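Local coordinates for chitin-binding type-4 domain-containing protein (Photorhabdus laumondii subsp. laumondii, PDB 6T5Z), which is a copper-dependent lytic polysaccharide monooxygenase of family AA10 that probably cleaves chitin oxidatively, at residues Cys14-Gln17 / Gly18-Asn22; Lys29-Pro32 / Gln33-Glu36; Gly45-Asp48 / Gly49-Ala52; Trp154-Ser157 / Asp158-Asn161. One frame throughout, in Å; residues are numbered along the deposited sequence.

Contact 1 (Cys14-Gln17 / Gly18-Asn22)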
loop_
_atom_site.group_PDB
_atom_site.type_symbol
_atom_site.label_atom_id
_atom_site.label_comp_id
_atom_site.label_asym_id
_atom_site.label_seq_id
_atom_site.Cartn_x
_atom_site.Cartn_y
_atom_site.Cartn_z
ATOM N N CYS A 14 -3.018 -7.660 -9.313
ATOM C CA CYS A 14 -4.130 -7.654 -10.256
ATOM C C CYS A 14 -3.661 -7.513 -11.696
ATOM O O CYS A 14 -4.379 -7.920 -12.613
ATOM C CB CYS A 14 -5.083 -6.499 -9.949
ATOM S SG CYS A 14 -6.025 -6.580 -8.425
ATOM N N SER A 15 -2.470 -6.961 -11.917
ATOM C CA SER A 15 -2.040 -6.557 -13.244
ATOM C C SER A 15 -1.449 -7.732 -14.022
ATOM O O SER A 15 -1.104 -8.785 -13.471
ATOM C CB SER A 15 -1.011 -5.424 -13.152
ATOM O OG SER A 15 0.227 -5.914 -12.664
ATOM N N ALA A 16 -1.314 -7.516 -15.334
ATOM C CA ALA A 16 -0.674 -8.509 -16.185
ATOM C C ALA A 16 0.748 -8.789 -15.722
ATOM O O ALA A 16 1.158 -9.954 -15.625
ATOM C CB ALA A 16 -0.693 -8.050 -17.644
ATOM N N GLN A 17 1.508 -7.735 -15.391
ATOM C CA GLN A 17 2.862 -7.959 -14.903
ATOM C C GLN A 17 2.878 -8.658 -13.550
ATOM O O GLN A 17 3.877 -9.303 -13.218
ATOM C CB GLN A 17 3.641 -6.647 -14.837
ATOM C CG GLN A 17 5.155 -6.847 -14.813
ATOM C CD GLN A 17 5.927 -5.602 -15.235
ATOM O OE1 GLN A 17 5.584 -4.486 -14.847
ATOM N NE2 GLN A 17 6.968 -5.792 -16.049
ATOM N N GLY A 18 1.796 -8.562 -12.770
ATOM C CA GLY A 18 1.653 -9.359 -11.564
ATOM C C GLY A 18 1.119 -10.749 -11.825
ATOM O O GLY A 18 0.878 -11.515 -10.888
ATOM N N ASN A 19 0.916 -11.067 -13.107
ATOM C CA ASN A 19 0.393 -12.351 -13.585
ATOM C C ASN A 19 -0.958 -12.708 -12.973
ATOM O O ASN A 19 -1.276 -13.888 -12.761
ATOM C CB ASN A 19 1.419 -13.457 -13.379
ATOM C CG ASN A 19 2.533 -13.374 -14.399
ATOM O OD1 ASN A 19 2.279 -13.251 -15.606
ATOM N ND2 ASN A 19 3.762 -13.405 -13.932
ATOM N N GLU A 20 -1.763 -11.679 -12.716
ATOM C CA GLU A 20 -3.173 -11.833 -12.372
ATOM C C GLU A 20 -3.361 -12.803 -11.210
ATOM O O GLU A 20 -4.271 -13.637 -11.205
ATOM C CB GLU A 20 -3.992 -12.260 -13.595
ATOM C CG GLU A 20 -3.966 -11.235 -14.733
ATOM C CD GLU A 20 -3.125 -11.677 -15.917
ATOM O OE1 GLU A 20 -2.353 -12.650 -15.771
ATOM O OE2 GLU A 20 -3.236 -11.058 -16.997
ATOM N N GLN A 21 -2.480 -12.689 -10.214
ATOM C CA GLN A 21 -2.628 -13.479 -9.001
ATOM C C GLN A 21 -3.836 -13.030 -8.192
ATOM O O GLN A 21 -4.385 -13.822 -7.420
ATOM C CB GLN A 21 -1.342 -13.403 -8.176
ATOM C CG GLN A 21 -0.128 -13.919 -8.940
ATOM C CD GLN A 21 1.170 -13.750 -8.181
ATOM O OE1 GLN A 21 1.378 -14.370 -7.136
ATOM N NE2 GLN A 21 2.056 -12.907 -8.704
ATOM N N ASN A 22 -4.261 -11.779 -8.354
ATOM C CA ASN A 22 -5.576 -11.324 -7.934
ATOM C C ASN A 22 -6.411 -11.159 -9.188
ATOM O O ASN A 22 -5.922 -10.660 -10.208
ATOM C CB ASN A 22 -5.546 -9.983 -7.190
ATOM C CG ASN A 22 -4.970 -10.092 -5.796
ATOM O OD1 ASN A 22 -5.142 -11.100 -5.114
ATOM N ND2 ASN A 22 -4.273 -9.033 -5.360
HETATM O O HOH W 1 -6.572 -9.577 -12.608
#
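Ser15 meets the residues that follow it through both of its oxygens, the hydroxyl on one amide and the carbonyl on another. With chi1 at 72° the hydroxyl is tucked over its own backbone, where it takes the N-H of Gly18 at 3.1 Å from Gly18 N to Ser15 OG; it is also hydrogen-bonded to the carbonyl of Phe12. One hydroxyl thus serves two backbone groups, which suits a serine. Ser15 O accepts the amide of Glu20, with 3.1 Å between Glu20 N and Ser15 O and an N-H...O angle of 158°. Within this loop, Ala16 to Asn19 form a type I beta turn, closed by Asn19 N to Ala16 O at 2.8 Å, the donor standing well above the carbonyl plane. Asn19 and Glu20 both have positive phi, a conformation asparagine tolerates better than most residues. At the open end of the loop, where Cys14 and Asn22 come together, a water donates to both Cys14 O and Asn22 O, and Cys14 CA makes a nearly straight C-H...O contact with Asn22 O. Cys14 SG packs 3.7 Å from Asn22 CB and is tied to Cys25 by a disulfide. The buried side-chain amide of Asn22 is used at both ends, OD1 accepting from Lys71 N and ND2 donating to Arg10 O.

Contact 2 (Lys29-Pro32 / Gln33-Glu36)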
loop_
_atom_site.group_PDB
_atom_site.type_symbol
_atom_site.label_atom_id
_atom_site.label_comp_id
_atom_site.label_asym_id
_atom_site.label_seq_id
_atom_site.Cartn_x
_atom_site.Cartn_y
_atom_site.Cartn_z
ATOM N N LYS A 29 -6.510 -3.548 -12.703
ATOM C CA LYS A 29 -5.650 -4.442 -13.469
ATOM C C LYS A 29 -4.808 -3.690 -14.490
ATOM O O LYS A 29 -3.637 -4.022 -14.707
ATOM C CB LYS A 29 -6.509 -5.490 -14.174
ATOM C CG LYS A 29 -5.724 -6.325 -15.142
ATOM C CD LYS A 29 -6.572 -7.438 -15.711
ATOM C CE LYS A 29 -5.829 -8.193 -16.788
ATOM N NZ LYS A 29 -6.705 -9.252 -17.381
ATOM N N TYR A 30 -5.377 -2.652 -15.109
ATOM C CA TYR A 30 -4.738 -2.000 -16.240
ATOM C C TYR A 30 -4.028 -0.705 -15.870
ATOM O O TYR A 30 -3.346 -0.127 -16.719
ATOM C CB TYR A 30 -5.776 -1.736 -17.328
ATOM C CG TYR A 30 -6.446 -3.020 -17.744
ATOM C CD1 TYR A 30 -5.767 -3.952 -18.501
ATOM C CD2 TYR A 30 -7.734 -3.333 -17.322
ATOM C CE1 TYR A 30 -6.361 -5.150 -18.862
ATOM C CE2 TYR A 30 -8.336 -4.532 -17.673
ATOM C CZ TYR A 30 -7.638 -5.430 -18.452
ATOM O OH TYR A 30 -8.201 -6.638 -18.820
ATOM N N GLU A 31 -4.154 -0.242 -14.632
ATOM C CA GLU A 31 -3.417 0.945 -14.181
ATOM C C GLU A 31 -3.193 0.896 -12.674
ATOM O O GLU A 31 -3.671 1.754 -11.916
ATOM C CB GLU A 31 -4.142 2.210 -14.606
ATOM C CG GLU A 31 -5.602 2.160 -14.395
ATOM C CD GLU A 31 -6.263 3.342 -15.027
ATOM O OE1 GLU A 31 -5.886 3.665 -16.174
ATOM O OE2 GLU A 31 -7.124 3.969 -14.372
ATOM N N PRO A 32 -2.404 -0.077 -12.213
ATOM C CA PRO A 32 -2.053 -0.142 -10.786
ATOM C C PRO A 32 -1.252 1.050 -10.317
ATOM O O PRO A 32 -1.127 1.240 -9.103
ATOM C CB PRO A 32 -1.230 -1.431 -10.696
ATOM C CG PRO A 32 -0.625 -1.560 -12.106
ATOM C CD PRO A 32 -1.652 -1.050 -13.032
ATOM N N GLN A 33 -0.707 1.846 -11.240
ATOM C CA GLN A 33 0.090 3.036 -10.946
ATOM C C GLN A 33 -0.750 4.257 -10.613
ATOM O O GLN A 33 -0.176 5.316 -10.291
ATOM C CB GLN A 33 0.997 3.381 -12.143
ATOM C CG GLN A 33 0.284 3.959 -13.414
ATOM C CD GLN A 33 -0.160 2.862 -14.409
ATOM O OE1 GLN A 33 -0.321 1.705 -14.029
ATOM N NE2 GLN A 33 -0.337 3.229 -15.685
ATOM N N SER A 34 -2.081 4.139 -10.635
ATOM C CA SER A 34 -2.944 5.313 -10.729
ATOM C C SER A 34 -3.807 5.534 -9.493
ATOM O O SER A 34 -4.816 6.248 -9.561
ATOM C CB SER A 34 -3.819 5.201 -11.974
ATOM O OG SER A 34 -3.020 5.239 -13.147
ATOM N N LEU A 35 -3.421 4.960 -8.358
ATOM C CA LEU A 35 -4.211 5.067 -7.131
ATOM C C LEU A 35 -3.818 6.359 -6.396
ATOM O O LEU A 35 -3.134 6.375 -5.368
ATOM C CB LEU A 35 -4.022 3.808 -6.292
ATOM C CG LEU A 35 -4.814 2.599 -6.853
ATOM C CD1 LEU A 35 -4.083 1.303 -6.591
ATOM C CD2 LEU A 35 -6.176 2.564 -6.214
ATOM N N GLU A 36 -4.284 7.471 -6.961
ATOM C CA GLU A 36 -3.900 8.814 -6.533
ATOM C C GLU A 36 -5.050 9.483 -5.792
ATOM O O GLU A 36 -6.193 9.457 -6.256
ATOM C CB GLU A 36 -3.496 9.665 -7.737
ATOM C CG GLU A 36 -2.910 11.035 -7.371
ATOM C CD GLU A 36 -2.672 11.892 -8.594
ATOM O OE1 GLU A 36 -2.944 11.410 -9.709
ATOM O OE2 GLU A 36 -2.221 13.047 -8.453
HETATM O O HOH W 2 -1.674 1.917 -17.896
#
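The loop between helix 10-14 and strand 36-38 passes beside the copper site as a type I beta turn from Glu31 to Ser34, in which the amide of Gln33 folds back over the backbone of Glu31. A sharp bend at chi2 (-90°) brings that amide back along the chain. OE1 then lies 3.2 Å from Glu31 CA and equally close to Pro32 CD, two carbons next to backbone nitrogen or carbonyl groups and therefore mildly polarised toward an oxygen. The other end of the amide meets water: NE2 donates at 2.9 Å to a water that in turn donates to Tyr30 O, so the side chain bridges back past the turn. The turn itself is closed by Ser34 N to Glu31 O at 3.1 Å. Proline suits its second position, since phi of -63° is what its ring imposes and no N-H is needed there. Ser34 turns toward the preceding residues, its OG 3.5 Å from Glu31 CB, and its small side chain also touches that of His1, the N-terminal copper ligand. His1 and His90 form the histidine brace characteristic of lytic polysaccharide monooxygenases. The side chain of Gln33, about 7 Å from a bound copper ion, reaches Tyr3 and Met87. Beyond the turn, Leu35 is the centre of an inverse gamma turn; its CD1 lies 3.9 Å from Pro32 O, while the side chain packs on Ala11, Phe59 and Gln165, a buried setting apt for leucine.

Contact 3 (Gly45-Asp48 / Gly49-Ala52)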
loop_
_atom_site.group_PDB
_atom_site.type_symbol
_atom_site.label_atom_id
_atom_site.label_comp_id
_atom_site.label_asym_id
_atom_site.label_seq_id
_atom_site.Cartn_x
_atom_site.Cartn_y
_atom_site.Cartn_z
ATOM N N GLY A 45 -7.016 12.322 3.441
ATOM C CA GLY A 45 -6.851 11.283 2.458
ATOM C C GLY A 45 -8.089 10.418 2.300
ATOM O O GLY A 45 -9.193 10.794 2.710
ATOM N N PRO A 46 -7.910 9.235 1.707
ATOM C CA PRO A 46 -9.056 8.383 1.356
ATOM C C PRO A 46 -9.900 8.030 2.572
ATOM O O PRO A 46 -9.379 7.719 3.646
ATOM C CB PRO A 46 -8.392 7.137 0.754
ATOM C CG PRO A 46 -7.088 7.619 0.232
ATOM C CD PRO A 46 -6.636 8.672 1.227
ATOM N N GLU A 47 -11.216 8.071 2.393
ATOM C CA GLU A 47 -12.101 7.816 3.519
ATOM C C GLU A 47 -12.082 6.340 3.929
ATOM O O GLU A 47 -11.704 5.448 3.161
ATOM C CB GLU A 47 -13.528 8.252 3.194
ATOM C CG GLU A 47 -14.213 7.436 2.130
ATOM C CD GLU A 47 -15.657 7.863 1.925
ATOM O OE1 GLU A 47 -16.176 8.641 2.758
ATOM O OE2 GLU A 47 -16.271 7.428 0.931
ATOM N N ASP A 48 -12.471 6.110 5.186
ATOM C CA ASP A 48 -12.615 4.765 5.729
ATOM C C ASP A 48 -13.432 3.902 4.774
ATOM O O ASP A 48 -14.392 4.373 4.165
ATOM C CB ASP A 48 -13.305 4.817 7.099
ATOM C CG ASP A 48 -12.372 5.275 8.224
ATOM O OD1 ASP A 48 -11.140 5.337 8.007
ATOM O OD2 ASP A 48 -12.883 5.537 9.337
ATOM N N GLY A 49 -13.042 2.635 4.645
ATOM C CA GLY A 49 -13.720 1.720 3.740
ATOM C C GLY A 49 -13.329 1.852 2.284
ATOM O O GLY A 49 -13.718 0.992 1.472
ATOM N N HIS A 50 -12.574 2.889 1.928
ATOM C CA HIS A 50 -12.134 3.154 0.564
ATOM C C HIS A 50 -10.655 3.505 0.545
ATOM O O HIS A 50 -10.191 4.272 -0.306
ATOM C CB HIS A 50 -12.967 4.265 -0.067
ATOM C CG HIS A 50 -14.441 4.010 -0.022
ATOM N ND1 HIS A 50 -15.107 3.321 -1.011
ATOM C CD2 HIS A 50 -15.376 4.337 0.903
ATOM C CE1 HIS A 50 -16.390 3.241 -0.703
ATOM N NE2 HIS A 50 -16.579 3.853 0.451
ATOM N N ILE A 51 -9.901 2.943 1.488
ATOM C CA ILE A 51 -8.469 3.201 1.551
ATOM C C ILE A 51 -7.747 2.486 0.413
ATOM O O ILE A 51 -6.930 3.085 -0.298
ATOM C CB ILE A 51 -7.929 2.793 2.930
ATOM C CG1 ILE A 51 -8.493 3.734 4.003
ATOM C CG2 ILE A 51 -6.420 2.824 2.945
ATOM C CD1 ILE A 51 -8.201 3.286 5.398
ATOM N N ALA A 52 -8.072 1.207 0.191
ATOM C CA ALA A 52 -7.394 0.433 -0.845
ATOM C C ALA A 52 -7.669 0.964 -2.248
ATOM O O ALA A 52 -6.793 0.872 -3.112
ATOM C CB ALA A 52 -7.797 -1.035 -0.750
#
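Glu47 lies alongside the imidazole of His50, the two side chains pointing the same way with carboxylate and ring planes 28° apart. A chi1 of 68° starts the chain off on the histidine's side, and its extended remainder carries the carboxylate along the ring. CG comes to 3.5 Å from His50 CD2, and OE2 approaches the same carbon more closely, at 3.2 Å. This is a contact with a ring C-H carbon, made obliquely, and a nearby negative charge would probably favour a protonated imidazole. Asp48 O, 3.4 Å from His50 CD2, is a second oxygen near that carbon, approaching roughly at right angles to the first. The ring nitrogen ND1 has a weak hydrogen bond with Asp63. In the backbone, His50 N donates to Glu47 O at 3.0 Å, with an N-H...O angle of 148°. Ile51 follows on the buried side, CG1 resting 3.7 Å from Glu47 O and the side chain touching Phe41, where a branched hydrocarbon fits. Pro46 points its CB toward the returning chain: CB sits 3.5 Å from His50 O, and the Pro46 side chain also packs on Tyr164 of strand 161-172. Asp48 OD1 makes a salt bridge with Arg112, which also donates to the carbonyl of Pro46 and so ties the turn to a second loop. Gly49 has a positive phi, which residues with a side chain seldom adopt. Closed in this way from Glu47 to His50, with glycine third, the chain makes a classic type II beta turn in the long loop between strands 36-38 and 73-76.

Contact 4 (Trp154-Ser157 / Asp158-Asn161)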
loop_
_atom_site.group_PDB
_atom_site.type_symbol
_atom_site.label_atom_id
_atom_site.label_comp_id
_atom_site.label_asym_id
_atom_site.label_seq_id
_atom_site.Cartn_x
_atom_site.Cartn_y
_atom_site.Cartn_z
ATOM N N TRP A 154 3.116 7.155 -1.033
ATOM C CA TRP A 154 4.092 7.978 -1.726
ATOM C C TRP A 154 3.496 9.371 -1.827
ATOM O O TRP A 154 2.548 9.585 -2.587
ATOM C CB TRP A 154 4.396 7.391 -3.102
ATOM C CG TRP A 154 5.222 8.271 -3.967
ATOM C CD1 TRP A 154 6.147 9.194 -3.559
ATOM C CD2 TRP A 154 5.214 8.324 -5.403
ATOM N NE1 TRP A 154 6.707 9.811 -4.645
ATOM C CE2 TRP A 154 6.165 9.290 -5.790
ATOM C CE3 TRP A 154 4.507 7.640 -6.398
ATOM C CZ2 TRP A 154 6.410 9.610 -7.131
ATOM C CZ3 TRP A 154 4.758 7.950 -7.728
ATOM C CH2 TRP A 154 5.697 8.920 -8.083
ATOM N N THR A 155 4.038 10.311 -1.052
ATOM C CA THR A 155 3.477 11.651 -0.931
ATOM C C THR A 155 4.213 12.589 -1.885
ATOM O O THR A 155 5.448 12.689 -1.841
ATOM C CB THR A 155 3.564 12.121 0.529
ATOM O OG1 THR A 155 2.771 11.250 1.356
ATOM C CG2 THR A 155 3.073 13.569 0.698
ATOM N N ILE A 156 3.452 13.264 -2.757
ATOM C CA ILE A 156 4.003 14.142 -3.786
ATOM C C ILE A 156 4.144 15.546 -3.216
ATOM O O ILE A 156 3.187 16.089 -2.658
ATOM C CB ILE A 156 3.105 14.158 -5.033
ATOM C CG1 ILE A 156 2.795 12.739 -5.527
ATOM C CG2 ILE A 156 3.758 14.988 -6.143
ATOM C CD1 ILE A 156 4.024 11.917 -5.839
ATOM N N SER A 157 5.326 16.153 -3.386
ATOM C CA SER A 157 5.607 17.417 -2.707
ATOM C C SER A 157 4.998 18.624 -3.413
ATOM O O SER A 157 4.698 19.632 -2.753
ATOM C CB SER A 157 7.118 17.617 -2.561
ATOM O OG SER A 157 7.709 17.876 -3.820
ATOM N N ASP A 158 4.815 18.568 -4.733
ATOM C CA ASP A 158 4.365 19.743 -5.471
ATOM C C ASP A 158 2.914 19.629 -5.937
ATOM O O ASP A 158 2.466 20.450 -6.749
ATOM C CB ASP A 158 5.321 20.055 -6.642
ATOM C CG ASP A 158 5.403 18.945 -7.685
ATOM O OD1 ASP A 158 4.769 17.893 -7.509
ATOM O OD2 ASP A 158 6.130 19.141 -8.693
ATOM N N THR A 159 2.156 18.654 -5.422
ATOM C CA THR A 159 0.704 18.617 -5.573
ATOM C C THR A 159 0.065 18.380 -4.207
ATOM O O THR A 159 0.745 18.305 -3.174
ATOM C CB THR A 159 0.247 17.532 -6.557
ATOM O OG1 THR A 159 0.415 16.246 -5.950
ATOM C CG2 THR A 159 1.042 17.599 -7.857
ATOM N N LEU A 160 -1.261 18.281 -4.213
ATOM C CA LEU A 160 -2.047 17.994 -3.020
ATOM C C LEU A 160 -2.161 16.500 -2.731
ATOM O O LEU A 160 -2.809 16.118 -1.751
ATOM C CB LEU A 160 -3.450 18.593 -3.176
ATOM C CG LEU A 160 -3.539 20.118 -3.342
ATOM C CD1 LEU A 160 -4.987 20.534 -3.619
ATOM C CD2 LEU A 160 -2.973 20.845 -2.120
ATOM N N ASN A 161 -1.537 15.649 -3.538
ATOM C CA ASN A 161 -1.911 14.243 -3.596
ATOM C C ASN A 161 -0.798 13.306 -3.131
ATOM O O ASN A 161 0.335 13.713 -2.856
ATOM C CB ASN A 161 -2.338 13.885 -5.021
ATOM C CG ASN A 161 -3.586 14.624 -5.439
ATOM O OD1 ASN A 161 -4.454 14.892 -4.610
ATOM N ND2 ASN A 161 -3.690 14.954 -6.718
#
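Ile156, the last residue of strand 148-156, meets Thr159 and Asn161 from its CB onward. CB lies 3.5 Å from Thr159 OG1 and almost as near Asn161 O. From there the CG2 branch, anti to the backbone N, leads to the turn: it approaches Asp158 OD1 at 3.4 Å and Thr159 OG1 at 3.6 Å, a methyl group set among oxygens. The other branch, CG1, passes Asn161 O at 3.8 Å and leads away from the turn, ending in CD1, which rests on one face of the Trp154 ring, 3.4 Å above its plane and offset toward the rim. Beta-branching suits a strand position, and the side chain packs against His90, a copper ligand. The backbone of the same residue closes the loop, Ile156 N donating to Asn161 O at 3.2 Å with an N-H...O angle of 158°. Thr159 shapes the return: its hydroxyl accepts the amide of Asn161 at 3.2 Å from Asn161 N to Thr159 OG1, giving an ST turn. The carbonyl oxygens of Ile156 and Thr159, two acceptors close to one another, are both bound by the ammonium group of Lys39, which would offset their mutual repulsion. By contrast, the buried backbone amides of Asp158 and Thr159 have no partner in the model. Asn161 ND2 is hydrogen-bonded to Glu36. The Ile156-Asn161 bond and the ST turn form the connection of a beta hairpin between the antiparallel strands 148-156 and 161-172, at the edge of the copper site.

In the fold
All four contacts are local turns at the margins of the strand core. Contacts 1, 2 and 3 are partly buried, whereas contact 4 is a surface hairpin. Contacts 1 and 2 share the loop before strand 36-38 and touch directly, Ser15 and Cys14 packing on Lys29; contact 2 packs against contact 3 through Leu35 and Ala52, and probably hydrogen-bonds to contact 4 through Glu36 and Asn161. Their chemistry follows their place: contact 1, away from the annotated sites, relies on backbone and serine-hydroxyl hydrogen bonds and a disulfide to Cys25; contact 3 is tied outward to Arg112; contacts 2 and 4 bring Ser34 and Ile156 against the copper-binding histidines from different loops.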